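Long-range contacts in agmatinase (Deinococcus radiodurans, PDB 1WOH), which probably hydrolyses agmatine to putrescine and urea, as expected of a manganese-dependent member of the arginase (ureohydrolase) family: residues 29-34 / 113-118; 73-78 / 296-301; 222-227 / 263-268. All blocks are in the same frame, centred on the assembly; numbering follows the deposited sequence.

Contact 1 (29-34 / 113-118)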
loop_
_atom_site.group_PDB
_atom_site.type_symbol
_atom_site.label_atom_id
_atom_site.label_comp_id
_atom_site.label_asym_id
_atom_site.label_seq_id
_atom_site.Cartn_x
_atom_site.Cartn_y
_atom_site.Cartn_z
ATOM N N ALA A 29 -20.011 1.425 34.773
ATOM C CA ALA A 29 -19.285 2.563 34.228
ATOM C C ALA A 29 -20.248 3.468 33.488
ATOM O O ALA A 29 -21.316 3.031 33.054
ATOM C CB ALA A 29 -18.185 2.090 33.296
ATOM N N ASP A 30 -19.880 4.734 33.346
ATOM C CA ASP A 30 -20.745 5.673 32.646
ATOM C C ASP A 30 -20.840 5.302 31.171
ATOM O O ASP A 30 -21.919 5.341 30.580
ATOM C CB ASP A 30 -20.210 7.100 32.787
ATOM C CG ASP A 30 -20.236 7.592 34.224
ATOM O OD1 ASP A 30 -21.248 7.346 34.916
ATOM O OD2 ASP A 30 -19.254 8.231 34.656
ATOM N N VAL A 31 -19.699 4.933 30.598
ATOM C CA VAL A 31 -19.599 4.562 29.185
ATOM C C VAL A 31 -18.922 3.203 29.038
ATOM O O VAL A 31 -17.906 2.944 29.678
ATOM C CB VAL A 31 -18.751 5.600 28.404
ATOM C CG1 VAL A 31 -18.650 5.205 26.926
ATOM C CG2 VAL A 31 -19.359 6.975 28.543
ATOM N N ALA A 32 -19.478 2.340 28.187
ATOM C CA ALA A 32 -18.898 1.020 27.966
ATOM C C ALA A 32 -18.894 0.715 26.476
ATOM O O ALA A 32 -19.909 0.865 25.801
ATOM C CB ALA A 32 -19.693 -0.054 28.718
ATOM N N ALA A 33 -17.743 0.305 25.970
ATOM C CA ALA A 33 -17.608 -0.023 24.555
ATOM C C ALA A 33 -17.718 -1.531 24.357
ATOM O O ALA A 33 -17.253 -2.309 25.188
ATOM C CB ALA A 33 -16.261 0.472 24.039
ATOM N N LEU A 34 -18.342 -1.936 23.253
ATOM C CA LEU A 34 -18.492 -3.346 22.922
ATOM C C LEU A 34 -18.286 -3.447 21.424
ATOM O O LEU A 34 -18.912 -2.706 20.656
ATOM C CB LEU A 34 -19.897 -3.855 23.280
ATOM C CG LEU A 34 -20.150 -5.316 22.870
ATOM C CD1 LEU A 34 -19.336 -6.236 23.757
ATOM C CD2 LEU A 34 -21.626 -5.644 22.984
ATOM N N VAL A 113 -24.230 4.992 28.841
ATOM C CA VAL A 113 -24.217 5.078 27.389
ATOM C C VAL A 113 -23.302 4.026 26.787
ATOM O O VAL A 113 -22.082 4.074 26.954
ATOM C CB VAL A 113 -23.740 6.455 26.897
ATOM C CG1 VAL A 113 -23.857 6.521 25.372
ATOM C CG2 VAL A 113 -24.560 7.565 27.548
ATOM N N PRO A 114 -23.885 3.039 26.095
ATOM C CA PRO A 114 -23.051 2.003 25.484
ATOM C C PRO A 114 -22.604 2.465 24.100
ATOM O O PRO A 114 -23.362 3.120 23.388
ATOM C CB PRO A 114 -23.989 0.809 25.417
ATOM C CG PRO A 114 -25.310 1.467 25.141
ATOM C CD PRO A 114 -25.306 2.646 26.084
ATOM N N VAL A 115 -21.367 2.143 23.745
ATOM C CA VAL A 115 -20.812 2.490 22.441
ATOM C C VAL A 115 -20.488 1.192 21.722
ATOM O O VAL A 115 -19.673 0.393 22.195
ATOM C CB VAL A 115 -19.539 3.329 22.590
ATOM C CG1 VAL A 115 -18.910 3.567 21.226
ATOM C CG2 VAL A 115 -19.883 4.653 23.261
ATOM N N PHE A 116 -21.141 0.988 20.582
ATOM C CA PHE A 116 -20.965 -0.225 19.792
ATOM C C PHE A 116 -20.113 0.028 18.562
ATOM O O PHE A 116 -20.450 0.868 17.731
ATOM C CB PHE A 116 -22.333 -0.760 19.365
ATOM C CG PHE A 116 -23.263 -1.018 20.518
ATOM C CD1 PHE A 116 -24.480 -0.346 20.612
ATOM C CD2 PHE A 116 -22.910 -1.910 21.524
ATOM C CE1 PHE A 116 -25.326 -0.562 21.695
ATOM C CE2 PHE A 116 -23.751 -2.128 22.607
ATOM C CZ PHE A 116 -24.959 -1.452 22.691
ATOM N N LEU A 117 -19.032 -0.731 18.440
ATOM C CA LEU A 117 -18.113 -0.593 17.319
ATOM C C LEU A 117 -18.302 -1.723 16.303
ATOM O O LEU A 117 -18.013 -2.881 16.598
ATOM C CB LEU A 117 -16.669 -0.605 17.842
ATOM C CG LEU A 117 -16.401 0.328 19.031
ATOM C CD1 LEU A 117 -14.998 0.108 19.561
ATOM C CD2 LEU A 117 -16.587 1.772 18.605
ATOM N N GLY A 118 -18.794 -1.380 15.115
ATOM C CA GLY A 118 -18.985 -2.380 14.074
ATOM C C GLY A 118 -17.673 -2.579 13.329
ATOM O O GLY A 118 -16.699 -1.896 13.645
#
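Leu34 and Phe116 are bridge partners on two neighbouring parallel strands, and their side chains rise from the same face of the sheet. The Phe116 ring turns its edge to the leucine: Leu34 CB lies at that edge, near the ring plane, 4.0 Å from Phe116 CD2, and Phe116 CE2 is close to the methyl CD2 of Leu34. Opposed first torsions bring this about. Leu34 extends with CG trans to its backbone N (chi1 176°), whereas Phe116 has CG opposite its carbonyl carbon (chi1 -56°); the two side chains pass obliquely and the ring offers its edge. Ala104 and Ala103 of helix 93-108 pack against Phe116 and Leu34, which places this face under that helix.

Val31, Ala33, Val113 and Val115 share the other face. Here two valines meet through one branch each, CG1 of Val31 against CG2 of Val115 at 3.9 Å, Val115 being two residues on from Val113, the partner of Val31. Ala33, paired with Val115, brings its CB near the carbonyl O of Val115. Val293 and Leu297 of helix 284-302 cover Val115 and Val31 respectively.

The backbones are joined by alternating bonds from both strands. Val113 N donates to Asp30 O, Val115 N to Ala32 O, Leu34 N to Val115 O and Leu117 N to Leu34 O, all at 2.8 to 3.0 Å; the bond from Ala32 N to Val113 O is weak at 3.4 Å. Pro114, which has no N-H, falls at a position where none is needed for this pairing. The segment axes diverge by 20°. Buried apolar strands paired in parallel between helices on both faces are characteristic of the three-layer alpha/beta/alpha fold of the arginase family.

Contact 2 (73-78 / 296-301)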
loop_
_atom_site.group_PDB
_atom_site.type_symbol
_atom_site.label_atom_id
_atom_site.label_comp_id
_atom_site.label_asym_id
_atom_site.label_seq_id
_atom_site.Cartn_x
_atom_site.Cartn_y
_atom_site.Cartn_z
ATOM N N THR A 73 -13.156 21.811 30.684
ATOM C CA THR A 73 -12.926 20.377 30.561
ATOM C C THR A 73 -14.216 19.588 30.381
ATOM O O THR A 73 -15.228 19.872 31.022
ATOM C CB THR A 73 -12.186 19.838 31.796
ATOM O OG1 THR A 73 -10.923 20.505 31.911
ATOM C CG2 THR A 73 -11.952 18.329 31.675
ATOM N N ARG A 74 -14.175 18.596 29.496
ATOM C CA ARG A 74 -15.344 17.759 29.245
ATOM C C ARG A 74 -15.013 16.311 29.576
ATOM O O ARG A 74 -13.867 15.885 29.451
ATOM C CB ARG A 74 -15.802 17.904 27.791
ATOM C CG ARG A 74 -16.509 19.232 27.517
ATOM C CD ARG A 74 -17.088 19.300 26.121
ATOM N NE ARG A 74 -16.053 19.267 25.096
ATOM C CZ ARG A 74 -16.294 19.318 23.789
ATOM N NH1 ARG A 74 -17.542 19.406 23.346
ATOM N NH2 ARG A 74 -15.286 19.283 22.927
ATOM N N LEU A 75 -16.029 15.569 30.007
ATOM C CA LEU A 75 -15.897 14.173 30.408
ATOM C C LEU A 75 -15.086 14.006 31.689
ATOM O O LEU A 75 -14.544 12.936 31.964
ATOM C CB LEU A 75 -15.286 13.328 29.283
ATOM C CG LEU A 75 -16.193 13.160 28.060
ATOM C CD1 LEU A 75 -15.498 12.267 27.036
ATOM C CD2 LEU A 75 -17.529 12.549 28.474
ATOM N N GLN A 76 -15.007 15.066 32.485
ATOM C CA GLN A 76 -14.271 14.986 33.739
ATOM C C GLN A 76 -15.033 14.071 34.696
ATOM O O GLN A 76 -16.215 14.283 34.966
ATOM C CB GLN A 76 -14.119 16.377 34.360
ATOM C CG GLN A 76 -13.484 16.362 35.742
ATOM C CD GLN A 76 -12.059 15.837 35.731
ATOM O OE1 GLN A 76 -11.511 15.482 36.775
ATOM N NE2 GLN A 76 -11.448 15.796 34.553
ATOM N N GLY A 77 -14.357 13.042 35.197
ATOM C CA GLY A 77 -15.001 12.122 36.117
ATOM C C GLY A 77 -15.902 11.091 35.461
ATOM O O GLY A 77 -16.519 10.275 36.145
ATOM N N VAL A 78 -15.998 11.123 34.136
ATOM C CA VAL A 78 -16.832 10.154 33.431
ATOM C C VAL A 78 -16.033 8.864 33.284
ATOM O O VAL A 78 -14.953 8.855 32.692
ATOM C CB VAL A 78 -17.250 10.681 32.042
ATOM C CG1 VAL A 78 -18.108 9.643 31.321
ATOM C CG2 VAL A 78 -18.032 11.979 32.201
ATOM N N THR A 296 -18.500 13.022 20.403
ATOM C CA THR A 296 -19.938 12.871 20.581
ATOM C C THR A 296 -20.248 12.631 22.055
ATOM O O THR A 296 -21.191 13.206 22.600
ATOM C CB THR A 296 -20.496 11.712 19.729
ATOM O OG1 THR A 296 -20.318 12.025 18.339
ATOM C CG2 THR A 296 -21.983 11.517 20.002
ATOM N N LEU A 297 -19.453 11.791 22.707
ATOM C CA LEU A 297 -19.663 11.522 24.125
ATOM C C LEU A 297 -19.474 12.797 24.955
ATOM O O LEU A 297 -20.149 12.987 25.970
ATOM C CB LEU A 297 -18.712 10.428 24.605
ATOM C CG LEU A 297 -18.992 9.032 24.033
ATOM C CD1 LEU A 297 -17.863 8.083 24.401
ATOM C CD2 LEU A 297 -20.320 8.514 24.565
ATOM N N CYS A 298 -18.560 13.665 24.533
ATOM C CA CYS A 298 -18.345 14.921 25.256
ATOM C C CYS A 298 -19.651 15.690 25.229
ATOM O O CYS A 298 -20.100 16.215 26.248
ATOM C CB CYS A 298 -17.274 15.780 24.585
ATOM S SG CYS A 298 -15.588 15.288 24.878
ATOM N N GLU A 299 -20.247 15.759 24.042
ATOM C CA GLU A 299 -21.504 16.463 23.856
ATOM C C GLU A 299 -22.604 15.792 24.667
ATOM O O GLU A 299 -23.380 16.464 25.340
ATOM C CB GLU A 299 -21.892 16.480 22.374
ATOM C CG GLU A 299 -20.940 17.253 21.457
ATOM C CD GLU A 299 -20.896 18.743 21.761
ATOM O OE1 GLU A 299 -21.865 19.259 22.354
ATOM O OE2 GLU A 299 -19.898 19.403 21.391
ATOM N N VAL A 300 -22.674 14.463 24.607
ATOM C CA VAL A 300 -23.704 13.745 25.352
ATOM C C VAL A 300 -23.652 14.069 26.848
ATOM O O VAL A 300 -24.645 14.504 27.430
ATOM C CB VAL A 300 -23.572 12.213 25.163
ATOM C CG1 VAL A 300 -24.460 11.477 26.159
ATOM C CG2 VAL A 300 -23.973 11.835 23.742
ATOM N N PHE A 301 -22.493 13.883 27.469
ATOM C CA PHE A 301 -22.394 14.139 28.898
ATOM C C PHE A 301 -22.420 15.607 29.310
ATOM O O PHE A 301 -22.443 15.914 30.499
ATOM C CB PHE A 301 -21.174 13.428 29.479
ATOM C CG PHE A 301 -21.370 11.948 29.628
ATOM C CD1 PHE A 301 -21.205 11.098 28.542
ATOM C CD2 PHE A 301 -21.797 11.409 30.839
ATOM C CE1 PHE A 301 -21.463 9.734 28.655
ATOM C CE2 PHE A 301 -22.060 10.047 30.967
ATOM C CZ PHE A 301 -21.894 9.205 29.870
HETATM O O HOH W 1 -18.822 16.541 28.941
#
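With chi1 at -74° and a bend at chi3 (-65°), the side chain of Arg74 is carried along Cys298 toward Glu299, which itself folds back through a bend at chi2 from a backbone position facing away from Arg74. The cysteine CB lies over one face of the guanidinium, offset toward its rim and 3.7 Å from Arg74 NE. At the edge of the same group, in its plane, Arg74 NH1 reaches Glu299 OE2 at 3.1 Å, the carboxylate standing nearly perpendicular to the guanidinium plane. This is a salt bridge, but its hydrogen bond is weak and bent. Arg74 also packs on Leu184 of a second subunit.

The contact sets the type II turn Leu75-Val78, which follows the short strand 73-74, against the C-terminal helix 284-302, one of the helices flanking the parallel sheet of the alpha/beta fold. The end of Leu75 reaches the helix and divides its methyls: CD1 meets Cys298 SG at 3.7 Å, and CD2 lies 3.9 Å from Phe301 CB, close also to the carbonyl O of Leu297. Beyond it, Val78 CG1 stands almost exactly over the centre of the Phe301 ring, 4.0 Å from the centroid and 9° off the normal, a CH-pi contact, while CG2 approaches CD2 of the same ring. A water links the backbones, accepting from Leu75 N at 3.1 Å and donating to Cys298 O at 3.0 Å.

Contact 3 (222-227 / 263-268)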
loop_
_atom_site.group_PDB
_atom_site.type_symbol
_atom_site.label_atom_id
_atom_site.label_comp_id
_atom_site.label_asym_id
_atom_site.label_seq_id
_atom_site.Cartn_x
_atom_site.Cartn_y
_atom_site.Cartn_z
ATOM N N GLN A 222 -36.673 13.182 23.171
ATOM C CA GLN A 222 -36.877 11.760 22.899
ATOM C C GLN A 222 -35.735 10.880 23.398
ATOM O O GLN A 222 -34.684 11.374 23.798
ATOM C CB GLN A 222 -37.013 11.554 21.386
ATOM C CG GLN A 222 -38.024 12.459 20.728
ATOM C CD GLN A 222 -39.450 12.006 20.964
ATOM O OE1 GLN A 222 -39.749 11.338 21.955
ATOM N NE2 GLN A 222 -40.341 12.375 20.058
ATOM N N ASN A 223 -35.961 9.568 23.392
ATOM C CA ASN A 223 -34.922 8.618 23.764
ATOM C C ASN A 223 -34.302 8.336 22.406
ATOM O O ASN A 223 -34.965 7.795 21.519
ATOM C CB ASN A 223 -35.517 7.336 24.338
ATOM C CG ASN A 223 -36.077 7.532 25.724
ATOM O OD1 ASN A 223 -35.427 8.134 26.581
ATOM N ND2 ASN A 223 -37.279 7.017 25.960
ATOM N N VAL A 224 -33.042 8.712 22.244
ATOM C CA VAL A 224 -32.366 8.548 20.968
ATOM C C VAL A 224 -31.166 7.610 20.940
ATOM O O VAL A 224 -30.325 7.611 21.839
ATOM C CB VAL A 224 -31.918 9.936 20.433
ATOM C CG1 VAL A 224 -31.038 9.778 19.183
ATOM C CG2 VAL A 224 -33.142 10.782 20.120
ATOM N N TYR A 225 -31.117 6.797 19.889
ATOM C CA TYR A 225 -30.016 5.877 19.646
ATOM C C TYR A 225 -29.353 6.471 18.407
ATOM O O TYR A 225 -30.035 6.772 17.423
ATOM C CB TYR A 225 -30.553 4.483 19.320
ATOM C CG TYR A 225 -29.501 3.468 18.929
ATOM C CD1 TYR A 225 -29.011 2.547 19.856
ATOM C CD2 TYR A 225 -29.032 3.398 17.617
ATOM C CE1 TYR A 225 -28.084 1.570 19.485
ATOM C CE2 TYR A 225 -28.104 2.431 17.234
ATOM C CZ TYR A 225 -27.640 1.521 18.168
ATOM O OH TYR A 225 -26.746 0.550 17.780
ATOM N N PHE A 226 -28.039 6.671 18.468
ATOM C CA PHE A 226 -27.281 7.225 17.343
ATOM C C PHE A 226 -26.653 6.090 16.547
ATOM O O PHE A 226 -25.975 5.240 17.118
ATOM C CB PHE A 226 -26.125 8.105 17.841
ATOM C CG PHE A 226 -26.538 9.452 18.364
ATOM C CD1 PHE A 226 -25.994 9.935 19.550
ATOM C CD2 PHE A 226 -27.410 10.261 17.652
ATOM C CE1 PHE A 226 -26.308 11.209 20.020
ATOM C CE2 PHE A 226 -27.735 11.539 18.110
ATOM C CZ PHE A 226 -27.181 12.015 19.298
ATOM N N SER A 227 -26.883 6.065 15.237
ATOM C CA SER A 227 -26.242 5.063 14.396
ATOM C C SER A 227 -25.421 5.849 13.391
ATOM O O SER A 227 -25.972 6.576 12.569
ATOM C CB SER A 227 -27.251 4.188 13.650
ATOM O OG SER A 227 -26.550 3.271 12.821
ATOM N N ALA A 263 -27.857 17.433 22.641
ATOM C CA ALA A 263 -28.219 18.523 23.538
ATOM C C ALA A 263 -29.701 18.599 23.879
ATOM O O ALA A 263 -30.071 19.193 24.889
ATOM C CB ALA A 263 -27.773 19.849 22.933
ATOM N N ASN A 264 -30.545 17.997 23.048
ATOM C CA ASN A 264 -31.991 18.066 23.259
ATOM C C ASN A 264 -32.691 16.726 23.445
ATOM O O ASN A 264 -33.916 16.668 23.394
ATOM C CB ASN A 264 -32.640 18.789 22.074
ATOM C CG ASN A 264 -32.080 20.179 21.866
ATOM O OD1 ASN A 264 -32.259 21.062 22.704
ATOM N ND2 ASN A 264 -31.391 20.380 20.747
ATOM N N ASN A 265 -31.930 15.660 23.661
ATOM C CA ASN A 265 -32.538 14.343 23.818
ATOM C C ASN A 265 -31.817 13.489 24.841
ATOM O O ASN A 265 -30.740 13.838 25.314
ATOM C CB ASN A 265 -32.527 13.602 22.476
ATOM C CG ASN A 265 -33.377 14.278 21.421
ATOM O OD1 ASN A 265 -34.599 14.105 21.383
ATOM N ND2 ASN A 265 -32.737 15.058 20.558
ATOM N N THR A 266 -32.428 12.359 25.179
ATOM C CA THR A 266 -31.827 11.421 26.110
ATOM C C THR A 266 -31.170 10.363 25.227
ATOM O O THR A 266 -31.860 9.549 24.619
ATOM C CB THR A 266 -32.889 10.742 26.993
ATOM O OG1 THR A 266 -33.570 11.735 27.770
ATOM C CG2 THR A 266 -32.239 9.729 27.925
ATOM N N VAL A 267 -29.843 10.398 25.146
ATOM C CA VAL A 267 -29.081 9.454 24.325
ATOM C C VAL A 267 -28.909 8.119 25.052
ATOM O O VAL A 267 -28.310 8.062 26.128
ATOM C CB VAL A 267 -27.691 10.042 23.984
ATOM C CG1 VAL A 267 -26.918 9.084 23.087
ATOM C CG2 VAL A 267 -27.867 11.387 23.295
ATOM N N VAL A 268 -29.428 7.049 24.450
ATOM C CA VAL A 268 -29.377 5.717 25.045
ATOM C C VAL A 268 -28.270 4.807 24.516
ATOM O O VAL A 268 -28.000 3.744 25.085
ATOM C CB VAL A 268 -30.737 4.999 24.862
ATOM C CG1 VAL A 268 -31.851 5.863 25.434
ATOM C CG2 VAL A 268 -30.997 4.734 23.380
HETATM O O HOH W 2 -36.391 10.425 27.585
#
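Val224, Val268 and Asn265 have much of their surface covered where strands 223-229 and 266-273 pair in parallel, the two strands of a beta-alpha-beta unit whose crossover includes helix 251-264. Val224 is gripped through its backbone, its N donating to Thr266 O and its O accepting from Val268 N, each at 2.8 Å. Its CG2 methyl rests 3.7 Å from Asn265 CB, packing against the root of the asparagine side chain as the two pass obliquely.

Asn265 leads from the helix into the second strand. Its carboxamide reaches back to the first: OD1 accepts from Gln222 N at 2.9 Å, in the carbonyl plane and on a lone pair. The other end of the amide, ND2, donates to the carbonyls of Pro219 and Ala261, so both polar atoms are satisfied and the rotation of the group is fixed. Thr266 N then binds Gln222 O, which puts a side-chain bond and a backbone bond on the same residue.

Val268 places CG2 between its backbone N and carbonyl carbon, where the methyl lies 3.3 Å from Val224 O; CG1 instead faces Asn223 CB. On the face of Val224, the side chains of Val267 and Phe226 cross at about a right angle, Val267 CG2 lying 3.6 Å from Phe226 CE1. Across the sheet from these, Asn223 and Thr266 run side by side. Asn223 ND2 bonds the carbonyl O of Pro135, and a water donates to Asn223 OD1 at 2.7 Å while also bonding Thr266 OG1 at 3.1 Å.

In the fold
Contacts 1 and 3 belong to one parallel sheet, since strands 114-118 and 266-273 are neighbours in it; their centres are 14 Å apart, and Pro114 CD meets Val268 O at 3.1 Å. The helix segment 296-301 of contact 2 touches both. Phe301 CE1 touches Val31 CG2 of contact 1 at 3.5 Å, and Val300 CG2 reaches Val267 CG2 of contact 3 at 3.9 Å. The manganese-binding residues lie nearer the two sheet contacts: the side chains of Tyr225 and Phe116 are about 7 and 10 Å from that of His121, which binds manganese in this protein and is hydrogen-bonded to Ser227 OG. Contact 2 is remote from that site.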